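Local coordinates for protein putative ribose 5-phosphate isomerase (Leishmania infantum, PDB 6FXW) that probably interconverts ribose 5-phosphate and ribulose 5-phosphate in the pentose phosphate pathway, as a type B isomerase of the LacAB/RpiB family, at residues A18-I23 with V36-P41; A54-A59 with G68-G73; I80-N83 with G87-A90. All blocks are in the same frame, centred on the assembly; numbering follows the deposited sequence.

How the contacts relate
Contact 2 lies in the core, contact 3 is also buried but borders a second subunit, and contact 1 sits nearer the periphery and is partly exposed. Contacts 1 and 2 reach the same parallel sheet, at strand 33-38 on one edge and at strand 67-72, and they touch where M39 SD meets V56 CA at 4.0 Å. Contacts 2 and 3 also touch, with C57 SG 3.7 Å from A82 CB; contacts 1 and 3 do not, their centres being about 20 Å apart. The chemistry follows the setting: ring stacking in 18-23 with 36-41, purely apolar packing in 54-59 with 68-73, and paired amide hydrogen bonds beside small side chains in 80-83 with 87-90.

Contact 1: A18-I23 with V36-P41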
loop_
_atom_site.group_PDB
_atom_site.type_symbol
_atom_site.label_atom_id
_atom_site.label_comp_id
_atom_site.label_asym_id
_atom_site.label_seq_id
_atom_site.Cartn_x
_atom_site.Cartn_y
_atom_site.Cartn_z
ATOM N N ALA A 18 13.573 -17.309 4.886
ATOM C CA ALA A 18 13.420 -17.894 3.580
ATOM C C ALA A 18 13.877 -17.019 2.437
ATOM O O ALA A 18 14.387 -17.537 1.449
ATOM C CB ALA A 18 11.990 -18.341 3.396
ATOM N N THR A 19 13.752 -15.704 2.564
ATOM C CA THR A 19 14.002 -14.745 1.486
ATOM C C THR A 19 15.242 -13.931 1.692
ATOM O O THR A 19 15.549 -13.077 0.898
ATOM C CB THR A 19 12.826 -13.752 1.306
ATOM O OG1 THR A 19 12.489 -13.240 2.573
ATOM C CG2 THR A 19 11.587 -14.460 0.671
ATOM N N HIS A 20 16.039 -14.179 2.763
ATOM C CA HIS A 20 17.069 -13.211 3.076
ATOM C C HIS A 20 18.126 -13.160 1.956
ATOM O O HIS A 20 18.727 -12.106 1.675
ATOM C CB HIS A 20 17.755 -13.426 4.478
ATOM C CG HIS A 20 18.747 -14.579 4.535
ATOM N ND1 HIS A 20 18.368 -15.856 4.824
ATOM C CD2 HIS A 20 20.094 -14.587 4.515
ATOM C CE1 HIS A 20 19.438 -16.632 4.915
ATOM N NE2 HIS A 20 20.510 -15.879 4.732
ATOM N N GLN A 21 18.466 -14.322 1.372
ATOM C CA GLN A 21 19.480 -14.252 0.322
ATOM C C GLN A 21 18.992 -13.510 -0.935
ATOM O O GLN A 21 19.717 -12.772 -1.495
ATOM C CB GLN A 21 19.894 -15.685 -0.072
ATOM C CG GLN A 21 21.033 -15.665 -1.125
ATOM C CD GLN A 21 22.313 -14.991 -0.636
ATOM O OE1 GLN A 21 22.829 -15.366 0.424
ATOM N NE2 GLN A 21 22.801 -13.980 -1.344
ATOM N N GLU A 22 17.706 -13.680 -1.226
ATOM C CA GLU A 22 17.049 -12.877 -2.320
ATOM C C GLU A 22 17.123 -11.381 -2.049
ATOM O O GLU A 22 17.420 -10.583 -2.909
ATOM C CB GLU A 22 15.648 -13.407 -2.529
ATOM C CG GLU A 22 14.826 -12.666 -3.579
ATOM C CD GLU A 22 13.437 -13.255 -3.863
ATOM O OE1 GLU A 22 12.918 -14.168 -3.171
ATOM O OE2 GLU A 22 12.839 -12.700 -4.824
ATOM N N ILE A 23 16.905 -11.010 -0.800
ATOM C CA ILE A 23 17.030 -9.585 -0.422
ATOM C C ILE A 23 18.476 -9.093 -0.546
ATOM O O ILE A 23 18.750 -8.012 -1.044
ATOM C CB ILE A 23 16.427 -9.355 1.003
ATOM C CG1 ILE A 23 14.949 -9.734 0.968
ATOM C CG2 ILE A 23 16.720 -7.957 1.448
ATOM C CD1 ILE A 23 14.255 -9.794 2.333
ATOM N N VAL A 36 27.578 -5.659 1.526
ATOM C CA VAL A 36 26.360 -6.049 2.213
ATOM C C VAL A 36 26.747 -7.091 3.224
ATOM O O VAL A 36 27.335 -8.141 2.867
ATOM C CB VAL A 36 25.252 -6.562 1.281
ATOM C CG1 VAL A 36 23.956 -6.619 2.059
ATOM C CG2 VAL A 36 25.150 -5.679 0.061
ATOM N N MET A 37 26.412 -6.870 4.497
ATOM C CA MET A 37 26.722 -7.778 5.596
ATOM C C MET A 37 25.430 -8.309 6.193
ATOM O O MET A 37 24.587 -7.511 6.637
ATOM C CB MET A 37 27.483 -7.012 6.709
ATOM C CG MET A 37 28.877 -6.600 6.319
ATOM S SD MET A 37 29.506 -5.150 7.223
ATOM C CE MET A 37 28.552 -3.844 6.516
ATOM N N TYR A 38 25.239 -9.625 6.284
ATOM C CA TYR A 38 24.060 -10.232 6.829
ATOM C C TYR A 38 24.160 -10.511 8.267
ATOM O O TYR A 38 25.133 -11.237 8.662
ATOM C CB TYR A 38 23.729 -11.521 6.061
ATOM C CG TYR A 38 22.528 -12.229 6.592
ATOM C CD1 TYR A 38 21.265 -11.656 6.523
ATOM C CD2 TYR A 38 22.607 -13.498 7.222
ATOM C CE1 TYR A 38 20.177 -12.236 7.031
ATOM C CE2 TYR A 38 21.512 -14.118 7.703
ATOM C CZ TYR A 38 20.215 -13.518 7.591
ATOM O OH TYR A 38 19.168 -14.156 8.104
ATOM N N MET A 39 23.303 -9.952 9.074
ATOM C CA MET A 39 23.312 -10.172 10.471
ATOM C C MET A 39 22.116 -10.599 11.049
ATOM O O MET A 39 21.923 -10.288 12.189
ATOM C CB MET A 39 23.759 -8.898 11.264
ATOM C CG MET A 39 24.452 -7.859 10.457
ATOM S SD MET A 39 24.884 -6.473 11.470
ATOM C CE MET A 39 26.427 -6.225 10.672
ATOM N N GLY A 40 21.308 -11.327 10.324
ATOM C CA GLY A 40 20.190 -12.077 10.827
ATOM C C GLY A 40 20.541 -13.477 11.081
ATOM O O GLY A 40 21.743 -13.820 11.032
ATOM N N PRO A 41 19.534 -14.340 11.360
ATOM C CA PRO A 41 19.741 -15.688 11.670
ATOM C C PRO A 41 20.290 -16.525 10.512
ATOM O O PRO A 41 19.911 -16.337 9.354
ATOM C CB PRO A 41 18.379 -16.216 12.079
ATOM C CG PRO A 41 17.341 -15.298 11.473
ATOM C CD PRO A 41 18.058 -14.022 11.311
#
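The rings of H20 and Y38 lie nearly flat against one another, an offset stack with centroids 4.1 Å apart and planes at 16°. The imidazole covers one face of the phenol near its rim, with H20 CD2 3.3 Å from Y38 CZ. On the opposite face the backbone atom G40 N lies over the centre of the ring, 3.5 Å above its plane. At the edge, and in the plane of the ring, is P41 O, which accepts a 2.6 Å hydrogen bond from Y38 OH. The phenol is thus held flat between an imidazole and a turn of its own chain, and the bond at its tip restrains it further. Tyrosine suits the place because it offers both a broad face and a terminal hydroxyl; glycine suits position 40, where a beta carbon would run into P41 CD. The imidazole is itself steadied by a hydrogen bond from H20 ND1 to Y17 O, and its ring also meets that of Y17. H20 CG lies between the backbone N and the carbonyl carbon (chi1 75°), which brings the ring across the phenol. The stack joins the first turn of helix 20-29 to the end of strand 33-38, within the beta-alpha-beta unit begun by strand 6-12. Beyond it, M37 and M39 bond through their backbones to strand 6-12, and the M39 side chain packs on helix 49-61.

Contact 2: A54-A59 with G68-G73; sequences AQVCEA and GILVCG
The side chains of V56 and L70 run antiparallel, alongside each other, one projecting from helix 49-61 and the other from strand 67-72. Both point their beta carbons at the opposing segment, and they meet side by side through methyl groups. The closest approach is V56 CG2 to L70 CD2, at 3.5 Å, a little tighter than ordinary van der Waals contact. The same leucine methyl also lies 3.7 Å from V56 CB, so that L70 CD2 rests against the branch point of the valine as well as one of its arms. With chi2 of 173°, L70 extends CD1 away from its own CA, leaving CD2 as the methyl that turns to the valine.

The second arm of V56 has a different task. V56 CG1 is anti to the backbone N (chi1 170°), and it packs on the strand backbone, 3.9 Å from G68 CA. Glycine suits that position because a beta carbon there would fall about 2.6 Å from V56 CG1. Its absence lets the backbones approach, with V56 CA and G68 CA 6.2 Å apart. The two methyls of a beta-branched valine can thus meet two residues on one face of the strand, the glycine with one and the leucine with the other. No hydrogen bond crosses between the segments; what joins them is the dispersion and hydrophobic packing expected of a buried helix-on-sheet interface.

In the parallel sheet of this alpha/beta fold, strand 67-72 runs between strands 6-12 and 110-114, with I69 bonded through its backbone to the former and G68 to the latter. V56 and L70 both touch I110 on strand 110-114, while L70 also reaches M78 and A82 on helix 76-83.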
loop_
_atom_site.group_PDB
_atom_site.type_symbol
_atom_site.label_atom_id
_atom_site.label_comp_id
_atom_site.label_asym_id
_atom_site.label_seq_id
_atom_site.Cartn_x
_atom_site.Cartn_y
_atom_site.Cartn_z
ATOM N N ALA A 54 19.337 -4.628 17.146
ATOM C CA ALA A 54 20.477 -4.113 17.904
ATOM C C ALA A 54 21.784 -4.388 17.171
ATOM O O ALA A 54 22.683 -3.503 17.150
ATOM C CB ALA A 54 20.455 -4.731 19.294
ATOM N N GLN A 55 21.961 -5.558 16.601
ATOM C CA GLN A 55 23.143 -5.844 15.802
ATOM C C GLN A 55 23.413 -4.847 14.722
ATOM O O GLN A 55 24.526 -4.324 14.533
ATOM C CB GLN A 55 23.203 -7.274 15.216
ATOM C CG GLN A 55 23.310 -8.394 16.190
ATOM C CD GLN A 55 23.628 -9.720 15.532
ATOM O OE1 GLN A 55 22.872 -10.685 15.729
ATOM N NE2 GLN A 55 24.751 -9.817 14.745
ATOM N N VAL A 56 22.377 -4.515 13.966
ATOM C CA VAL A 56 22.518 -3.595 12.830
ATOM C C VAL A 56 22.804 -2.160 13.368
ATOM O O VAL A 56 23.656 -1.396 12.846
ATOM C CB VAL A 56 21.227 -3.601 11.971
ATOM C CG1 VAL A 56 21.245 -2.512 10.955
ATOM C CG2 VAL A 56 21.161 -4.906 11.201
ATOM N N CYS A 57 22.075 -1.732 14.409
ATOM C CA CYS A 57 22.268 -0.401 15.018
ATOM C C CYS A 57 23.719 -0.246 15.479
ATOM O O CYS A 57 24.369 0.746 15.250
ATOM C CB CYS A 57 21.313 -0.148 16.194
ATOM S SG CYS A 57 19.623 0.094 15.586
ATOM N N GLU A 58 24.200 -1.328 16.146
ATOM C CA GLU A 58 25.551 -1.228 16.689
ATOM C C GLU A 58 26.542 -1.221 15.550
ATOM O O GLU A 58 27.555 -0.458 15.630
ATOM C CB GLU A 58 25.848 -2.383 17.642
ATOM C CG GLU A 58 25.489 -2.028 19.066
ATOM C CD GLU A 58 26.255 -0.828 19.685
ATOM O OE1 GLU A 58 25.674 -0.201 20.618
ATOM O OE2 GLU A 58 27.421 -0.514 19.262
ATOM N N ALA A 59 26.349 -1.959 14.460
ATOM C CA ALA A 59 27.240 -1.866 13.274
ATOM C C ALA A 59 27.352 -0.468 12.754
ATOM O O ALA A 59 28.435 -0.015 12.375
ATOM C CB ALA A 59 26.809 -2.820 12.181
ATOM N N GLY A 68 21.513 0.707 7.255
ATOM C CA GLY A 68 21.014 -0.561 7.610
ATOM C C GLY A 68 19.675 -0.870 6.962
ATOM O O GLY A 68 18.940 0.077 6.578
ATOM N N ILE A 69 19.381 -2.141 6.815
ATOM C CA ILE A 69 18.044 -2.607 6.411
ATOM C C ILE A 69 17.618 -3.608 7.438
ATOM O O ILE A 69 18.351 -4.578 7.666
ATOM C CB ILE A 69 18.110 -3.195 5.003
ATOM C CG1 ILE A 69 18.602 -2.134 4.000
ATOM C CG2 ILE A 69 16.750 -3.688 4.619
ATOM C CD1 ILE A 69 18.815 -2.683 2.576
ATOM N N LEU A 70 16.425 -3.492 8.016
ATOM C CA LEU A 70 15.895 -4.395 8.990
ATOM C C LEU A 70 14.556 -4.953 8.487
ATOM O O LEU A 70 13.720 -4.193 8.026
ATOM C CB LEU A 70 15.705 -3.720 10.331
ATOM C CG LEU A 70 16.989 -3.382 11.072
ATOM C CD1 LEU A 70 16.683 -2.563 12.310
ATOM C CD2 LEU A 70 17.687 -4.658 11.456
ATOM N N VAL A 71 14.409 -6.260 8.558
ATOM C CA VAL A 71 13.259 -6.982 7.973
ATOM C C VAL A 71 12.625 -7.843 9.064
ATOM O O VAL A 71 13.283 -8.686 9.705
ATOM C CB VAL A 71 13.679 -7.816 6.792
ATOM C CG1 VAL A 71 12.423 -8.286 6.062
ATOM C CG2 VAL A 71 14.626 -7.168 5.865
ATOM N N CYS A 72 11.335 -7.651 9.305
ATOM C CA CYS A 72 10.507 -8.531 10.176
ATOM C C CYS A 72 9.230 -8.838 9.422
ATOM O O CYS A 72 9.120 -8.524 8.218
ATOM C CB CYS A 72 10.335 -8.077 11.620
ATOM S SG CYS A 72 9.429 -6.564 11.810
ATOM N N GLY A 73 8.222 -9.363 10.103
ATOM C CA GLY A 73 7.013 -9.629 9.380
ATOM C C GLY A 73 6.378 -8.369 8.779
ATOM O O GLY A 73 5.893 -8.398 7.629
#

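Contact 3: I80-N83 with G87-A90; sequences IAAN and GIRA. With SO4 (sulfate ion), chain C.
N83 turns its amide to the backbone of A90 through chi1 of -78° and chi2 of -54°, with CG beside the backbone N and anti to the carbonyl carbon. In this alpha/beta fold with a parallel sheet, the pair closes the connection between helix 76-83 and strand 90-92, the outermost strand on that side of the sheet within the chain. The amide uses both its ends: A90 N donates to N83 OD1 at 2.9 Å, and N83 ND2 donates to A90 O, also at 2.9 Å. One residue's N-H and C=O are gripped together, and the rotation of the amide is fixed. The ND2 bond leaves close to the amide plane, A90 O lying 14° out of it; the same nitrogen makes a weak bond to S79 O. Asparagine suits the place because its short side chain carries a donor and an acceptor side by side.

Small residues let the helix come close: A82 CB meets A90 CB at 3.6 Å. I88, a larger apolar residue, lays CG2 3.4 Å from A82 O and packs on C57 and I60 of helix 49-61. Glycine at 87 accommodates backbone angles at which a beta carbon would jam against the preceding carbonyl oxygen. K84 of the second subunit donates through NZ to both I88 O and N83 O, so the turn is also part of a subunit interface.

The CB of R89 points away from the helix, and the chain then bends at chi3. Its NE and NH2 hydrogen-bond to N106 O and N107 O respectively, while the guanidinium edge faces a sulfate, probably from the crystallisation liquor, that H109 NE2 binds too. There R89 NH1 donates to sulfate O4 and R89 NH2 to sulfate O1, in nearly straight hydrogen bonds of 2.9 Å each.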
loop_
_atom_site.group_PDB
_atom_site.type_symbol
_atom_site.label_atom_id
_atom_site.label_comp_id
_atom_site.label_asym_id
_atom_site.label_seq_id
_atom_site.Cartn_x
_atom_site.Cartn_y
_atom_site.Cartn_z
ATOM N N ILE A 80 10.490 0.158 15.762
ATOM C CA ILE A 80 10.449 0.551 17.174
ATOM C C ILE A 80 11.782 0.266 17.864
ATOM O O ILE A 80 12.350 1.153 18.493
ATOM C CB ILE A 80 9.296 -0.150 17.903
ATOM C CG1 ILE A 80 7.936 0.309 17.293
ATOM C CG2 ILE A 80 9.320 0.203 19.381
ATOM C CD1 ILE A 80 6.798 -0.585 17.618
ATOM N N ALA A 81 12.243 -0.961 17.729
ATOM C CA ALA A 81 13.473 -1.353 18.431
ATOM C C ALA A 81 14.669 -0.496 17.968
ATOM O O ALA A 81 15.474 -0.017 18.781
ATOM C CB ALA A 81 13.756 -2.772 18.156
ATOM N N ALA A 82 14.827 -0.282 16.668
ATOM C CA ALA A 82 15.993 0.465 16.160
ATOM C C ALA A 82 16.011 1.885 16.633
ATOM O O ALA A 82 17.020 2.494 16.904
ATOM C CB ALA A 82 16.074 0.390 14.625
ATOM N N ASN A 83 14.803 2.488 16.638
ATOM C CA ASN A 83 14.686 3.877 17.093
ATOM C C ASN A 83 15.016 4.062 18.569
ATOM O O ASN A 83 15.224 5.191 19.010
ATOM C CB ASN A 83 13.351 4.507 16.715
ATOM C CG ASN A 83 13.299 4.939 15.273
ATOM O OD1 ASN A 83 14.157 5.685 14.809
ATOM N ND2 ASN A 83 12.259 4.486 14.531
ATOM N N GLY A 87 21.175 7.976 18.372
ATOM C CA GLY A 87 21.904 8.307 17.186
ATOM C C GLY A 87 21.327 7.667 15.906
ATOM O O GLY A 87 21.907 7.851 14.860
ATOM N N ILE A 88 20.305 6.813 16.061
ATOM C CA ILE A 88 19.710 6.123 14.915
ATOM C C ILE A 88 18.342 6.636 14.623
ATOM O O ILE A 88 17.520 6.834 15.533
ATOM C CB ILE A 88 19.579 4.632 15.226
ATOM C CG1 ILE A 88 20.935 3.943 15.400
ATOM C CG2 ILE A 88 18.716 3.802 14.212
ATOM C CD1 ILE A 88 21.757 3.886 14.155
ATOM N N ARG A 89 18.069 6.855 13.350
ATOM C CA ARG A 89 16.711 7.130 12.855
ATOM C C ARG A 89 16.386 5.972 11.911
ATOM O O ARG A 89 17.055 5.744 10.876
ATOM C CB ARG A 89 16.673 8.426 12.096
ATOM C CG ARG A 89 16.903 9.678 12.998
ATOM C CD ARG A 89 16.819 11.025 12.249
ATOM N NE ARG A 89 17.783 11.150 11.196
ATOM C CZ ARG A 89 19.076 11.492 11.412
ATOM N NH1 ARG A 89 19.502 11.760 12.677
ATOM N NH2 ARG A 89 19.921 11.528 10.404
ATOM N N ALA A 90 15.291 5.303 12.204
ATOM C CA ALA A 90 14.832 4.061 11.511
ATOM C C ALA A 90 13.471 4.330 10.925
ATOM O O ALA A 90 12.532 4.739 11.620
ATOM C CB ALA A 90 14.845 2.891 12.404
HETATM S S SO4 C . 23.338 11.900 11.865
HETATM O O1 SO4 C . 22.788 12.020 10.473
HETATM O O2 SO4 C . 24.029 10.542 11.985
HETATM O O3 SO4 C . 24.345 13.012 12.031
HETATM O O4 SO4 C . 22.357 12.118 12.967
#